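Local coordinates for vacuolar protein sorting-associated protein 29 (Entamoeba histolytica, PDB 5XCJ) that binds zinc through a metallophosphatase fold and probably serves in retromer-mediated protein transport, at residues Y165-D169 and G170-C174; A16-Q20 and V21-R25. The protein carries 1 engineered substitution. All coordinates share one frame; numbering follows the deposited sequence.

Contact 1: residues Y165-D169 and G170-C174; sequences YTLVD and GSVKC
Y165 to V168 run antiparallel to S171 to C174 in the hairpin of strands 159-168 and 171-179, which a type I' turn from V168 to S171 closes. D169 and G170 form the corner, both with positive phi. Across it V168 and S171 make a hydrogen-bonded pair, and V168 O is gripped twice: S171 N reaches it at 3.0 Å from well above the carbonyl plane, while S171 OG lies 2.9 Å from the same V168 O. The hydroxyl gets there because chi1 of 67° sets OG between the backbone N and the carbonyl carbon. T166 and K173 exchange two nearly straight backbone bonds, K173 N to T166 O being 2.9 Å.

Side chains of the non-hydrogen-bonded pairs meet on the face of the sheet that carries Y165, L167, V172 and C174. C174 SG sits over one face of the Y165 ring, 3.6 Å from its centroid and displaced toward the rim, a sulfur-aromatic contact made possible by SG lying trans to the backbone N (chi1 -180°). V172 CG1 approaches the edge of that ring, whereas V172 CG2 packs on L167 CD1 at 3.8 Å. The ring of F150 meets that of Y165 with the planes nearly parallel. A type I' turn closed by a hydrogen-bonded pair is typical of a two-residue beta hairpin, here at the edge of the six-stranded sheet.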
loop_
_atom_site.group_PDB
_atom_site.type_symbol
_atom_site.label_atom_id
_atom_site.label_comp_id
_atom_site.label_asym_id
_atom_site.label_seq_id
_atom_site.Cartn_x
_atom_site.Cartn_y
_atom_site.Cartn_z
ATOM N N TYR A 165 -0.482 1.393 10.486
ATOM C CA TYR A 165 -1.431 2.355 11.034
ATOM C C TYR A 165 -2.862 2.029 10.633
ATOM O O TYR A 165 -3.142 1.815 9.462
ATOM C CB TYR A 165 -1.098 3.785 10.586
ATOM C CG TYR A 165 0.159 4.352 11.202
ATOM C CD1 TYR A 165 0.129 5.008 12.422
ATOM C CD2 TYR A 165 1.381 4.216 10.569
ATOM C CE1 TYR A 165 1.277 5.517 12.989
ATOM C CE2 TYR A 165 2.533 4.723 11.123
ATOM C CZ TYR A 165 2.479 5.368 12.337
ATOM O OH TYR A 165 3.628 5.872 12.891
ATOM N N THR A 166 -3.748 1.971 11.622
ATOM C CA THR A 166 -5.160 1.708 11.392
ATOM C C THR A 166 -6.028 2.641 12.231
ATOM O O THR A 166 -5.623 3.083 13.296
ATOM C CB THR A 166 -5.540 0.251 11.705
ATOM O OG1 THR A 166 -5.256 -0.047 13.073
ATOM C CG2 THR A 166 -4.777 -0.703 10.804
ATOM N N LEU A 167 -7.220 2.948 11.736
ATOM C CA LEU A 167 -8.142 3.789 12.477
ATOM C C LEU A 167 -9.281 2.893 12.928
ATOM O O LEU A 167 -10.113 2.487 12.129
ATOM C CB LEU A 167 -8.670 4.909 11.581
ATOM C CG LEU A 167 -9.713 5.878 12.134
ATOM C CD1 LEU A 167 -9.155 6.677 13.304
ATOM C CD2 LEU A 167 -10.229 6.795 11.048
ATOM N N VAL A 168 -9.295 2.557 14.212
ATOM C CA VAL A 168 -10.327 1.693 14.754
ATOM C C VAL A 168 -11.127 2.362 15.861
ATOM O O VAL A 168 -10.567 2.886 16.813
ATOM C CB VAL A 168 -9.738 0.395 15.317
ATOM C CG1 VAL A 168 -10.850 -0.503 15.833
ATOM C CG2 VAL A 168 -8.895 -0.304 14.267
ATOM N N ASP A 169 -12.443 2.377 15.678
ATOM C CA ASP A 169 -13.380 2.939 16.642
ATOM C C ASP A 169 -13.092 4.397 16.961
ATOM O O ASP A 169 -13.265 4.826 18.083
ATOM C CB ASP A 169 -13.390 2.107 17.926
ATOM C CG ASP A 169 -13.816 0.672 17.681
ATOM O OD1 ASP A 169 -14.456 0.419 16.644
ATOM O OD2 ASP A 169 -13.510 -0.197 18.519
ATOM N N GLY A 170 -12.625 5.145 15.970
ATOM C CA GLY A 170 -12.350 6.559 16.142
ATOM C C GLY A 170 -11.026 6.864 16.806
ATOM O O GLY A 170 -10.711 8.016 17.080
ATOM N N SER A 171 -10.257 5.815 17.076
ATOM C CA SER A 171 -8.945 5.954 17.683
ATOM C C SER A 171 -7.878 5.256 16.842
ATOM O O SER A 171 -8.054 4.116 16.429
ATOM C CB SER A 171 -8.950 5.407 19.112
ATOM O OG SER A 171 -9.148 4.008 19.127
ATOM N N VAL A 172 -6.788 5.963 16.578
ATOM C CA VAL A 172 -5.685 5.433 15.785
ATOM C C VAL A 172 -4.837 4.436 16.570
ATOM O O VAL A 172 -4.511 4.667 17.728
ATOM C CB VAL A 172 -4.802 6.578 15.251
ATOM C CG1 VAL A 172 -3.659 6.063 14.390
ATOM C CG2 VAL A 172 -5.650 7.564 14.471
ATOM N N LYS A 173 -4.480 3.345 15.908
ATOM C CA LYS A 173 -3.650 2.314 16.501
ATOM C C LYS A 173 -2.460 2.044 15.585
ATOM O O LYS A 173 -2.597 2.050 14.370
ATOM C CB LYS A 173 -4.452 1.037 16.721
ATOM C CG LYS A 173 -5.438 1.114 17.870
ATOM C CD LYS A 173 -4.750 0.869 19.198
ATOM C CE LYS A 173 -5.443 -0.220 19.994
ATOM N NZ LYS A 173 -4.619 -0.683 21.145
ATOM N N CYS A 174 -1.290 1.843 16.178
ATOM C CA CYS A 174 -0.092 1.552 15.404
ATOM C C CYS A 174 0.682 0.358 15.964
ATOM O O CYS A 174 0.850 0.234 17.168
ATOM C CB CYS A 174 0.816 2.774 15.333
ATOM S SG CYS A 174 2.340 2.535 14.396
#

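Contact 2: residues A16-Q20 and V21-R25; sequences AAIPQ and VFLDR
P19 and F22 meet at the start of helix 20-28, their side chains lying alongside one another and pointing the same way. P19 CG stands over one face of the F22 ring, toward its rim, and P19 CD comes to 4.0 Å from F22 CD2. P19 CB also touches V21 CG2. I18 adds a further apolar contact: its CG2 branch, trans to the backbone N because chi1 is -54°, lies 4.0 Å from L23 CG, the two side chains crossing at about a right angle.

P19 O accepts from L23 N at 3.3 Å in the carbonyl plane, with a weak bond from F22 N beside it, and Q20 O takes D24 N at 2.8 Å. One turn apart, Q20 and D24 are also tied by their side chains: the Q20 chain bends at chi2 (54°) and brings NE2 to 2.9 Å from D24 OD1. The acceptor lies close to the amide plane, yet the donor sits above the carboxylate plane, the two flat groups being 51° apart.

Around this shell, F150 meets F22 edge-to-face, and F9 and T136 contact I18. P19 at the N-cap, with P19 O and Q20 O opening the i to i+4 backbone series, is the form of a helix N-terminus, here that of the first helix in this metallophosphatase-fold chain.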
loop_
_atom_site.group_PDB
_atom_site.type_symbol
_atom_site.label_atom_id
_atom_site.label_comp_id
_atom_site.label_asym_id
_atom_site.label_seq_id
_atom_site.Cartn_x
_atom_site.Cartn_y
_atom_site.Cartn_z
ATOM N N ALA A 16 -15.638 8.012 -0.216
ATOM C CA ALA A 16 -14.769 7.778 0.928
ATOM C C ALA A 16 -13.756 8.905 1.081
ATOM O O ALA A 16 -13.210 9.393 0.100
ATOM C CB ALA A 16 -14.053 6.445 0.795
ATOM N N ALA A 17 -13.487 9.298 2.318
ATOM C CA ALA A 17 -12.523 10.354 2.573
ATOM C C ALA A 17 -11.396 9.867 3.472
ATOM O O ALA A 17 -11.635 9.115 4.408
ATOM C CB ALA A 17 -13.202 11.557 3.193
ATOM N N ILE A 18 -10.172 10.269 3.163
ATOM C CA ILE A 18 -9.039 9.892 3.990
ATOM C C ILE A 18 -9.207 10.609 5.319
ATOM O O ILE A 18 -9.466 11.804 5.346
ATOM C CB ILE A 18 -7.709 10.340 3.375
ATOM C CG1 ILE A 18 -7.583 9.833 1.937
ATOM C CG2 ILE A 18 -6.547 9.859 4.229
ATOM C CD1 ILE A 18 -6.424 10.433 1.180
ATOM N N PRO A 19 -9.026 9.895 6.421
ATOM C CA PRO A 19 -9.199 10.527 7.728
ATOM C C PRO A 19 -8.206 11.669 7.891
ATOM O O PRO A 19 -7.060 11.568 7.478
ATOM C CB PRO A 19 -8.887 9.394 8.704
ATOM C CG PRO A 19 -9.227 8.155 7.954
ATOM C CD PRO A 19 -8.851 8.438 6.532
ATOM N N GLN A 20 -8.653 12.757 8.505
ATOM C CA GLN A 20 -7.811 13.929 8.677
ATOM C C GLN A 20 -6.569 13.621 9.494
ATOM O O GLN A 20 -5.505 14.146 9.210
ATOM C CB GLN A 20 -8.580 15.105 9.279
ATOM C CG GLN A 20 -7.849 16.427 9.159
ATOM C CD GLN A 20 -7.444 16.753 7.736
ATOM O OE1 GLN A 20 -8.245 16.644 6.811
ATOM N NE2 GLN A 20 -6.197 17.154 7.555
ATOM N N VAL A 21 -6.700 12.730 10.470
ATOM C CA VAL A 21 -5.577 12.378 11.325
ATOM C C VAL A 21 -4.450 11.782 10.500
ATOM O O VAL A 21 -3.291 12.094 10.727
ATOM C CB VAL A 21 -5.976 11.423 12.473
ATOM C CG1 VAL A 21 -6.682 12.192 13.575
ATOM C CG2 VAL A 21 -6.849 10.287 11.971
ATOM N N PHE A 22 -4.793 10.929 9.541
ATOM C CA PHE A 22 -3.792 10.319 8.680
ATOM C C PHE A 22 -3.082 11.400 7.874
ATOM O O PHE A 22 -1.867 11.380 7.723
ATOM C CB PHE A 22 -4.462 9.348 7.703
ATOM C CG PHE A 22 -4.790 8.010 8.295
ATOM C CD1 PHE A 22 -4.596 7.773 9.640
ATOM C CD2 PHE A 22 -5.285 6.990 7.499
ATOM C CE1 PHE A 22 -4.885 6.541 10.184
ATOM C CE2 PHE A 22 -5.581 5.757 8.042
ATOM C CZ PHE A 22 -5.386 5.534 9.384
ATOM N N LEU A 23 -3.866 12.334 7.348
ATOM C CA LEU A 23 -3.328 13.432 6.554
ATOM C C LEU A 23 -2.401 14.324 7.369
ATOM O O LEU A 23 -1.339 14.700 6.910
ATOM C CB LEU A 23 -4.459 14.252 5.945
ATOM C CG LEU A 23 -5.213 13.534 4.828
ATOM C CD1 LEU A 23 -6.390 14.354 4.328
ATOM C CD2 LEU A 23 -4.272 13.190 3.690
ATOM N N ASP A 24 -2.792 14.640 8.592
ATOM C CA ASP A 24 -1.951 15.480 9.439
ATOM C C ASP A 24 -0.618 14.789 9.725
ATOM O O ASP A 24 0.431 15.422 9.717
ATOM C CB ASP A 24 -2.652 15.797 10.759
ATOM C CG ASP A 24 -3.855 16.687 10.577
ATOM O OD1 ASP A 24 -4.035 17.222 9.476
ATOM O OD2 ASP A 24 -4.624 16.846 11.539
ATOM N N ARG A 25 -0.677 13.493 10.005
ATOM C CA ARG A 25 0.522 12.709 10.266
ATOM C C ARG A 25 1.447 12.581 9.055
ATOM O O ARG A 25 2.656 12.714 9.170
ATOM C CB ARG A 25 0.136 11.315 10.756
ATOM C CG ARG A 25 1.261 10.303 10.684
ATOM C CD ARG A 25 2.294 10.584 11.754
ATOM N NE ARG A 25 3.533 9.846 11.548
ATOM C CZ ARG A 25 4.455 10.162 10.651
ATOM N NH1 ARG A 25 4.288 11.204 9.851
ATOM N NH2 ARG A 25 5.550 9.430 10.547
#

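Overall arrangement
Both contacts are local and lie toward the surface, but they illustrate two local ways of ordering a continuous stretch of chain. Contact 1 pairs neighbouring strands, so backbone bonds run in a ladder between them; contact 2 starts a helix, and its backbone bonds run forward along the chain. F22, in contact 2, is the buried member of the set. The two meet directly: L167 CD2 lies 3.5 Å from P19 CG, and V172 CG2 is 3.9 Å from V21 CG2, placing helix 20-28 against the apolar face of the hairpin. The polar side-chain bonds differ likewise, a serine hydroxyl to a backbone carbonyl in contact 1, an amide to a carboxylate in contact 2.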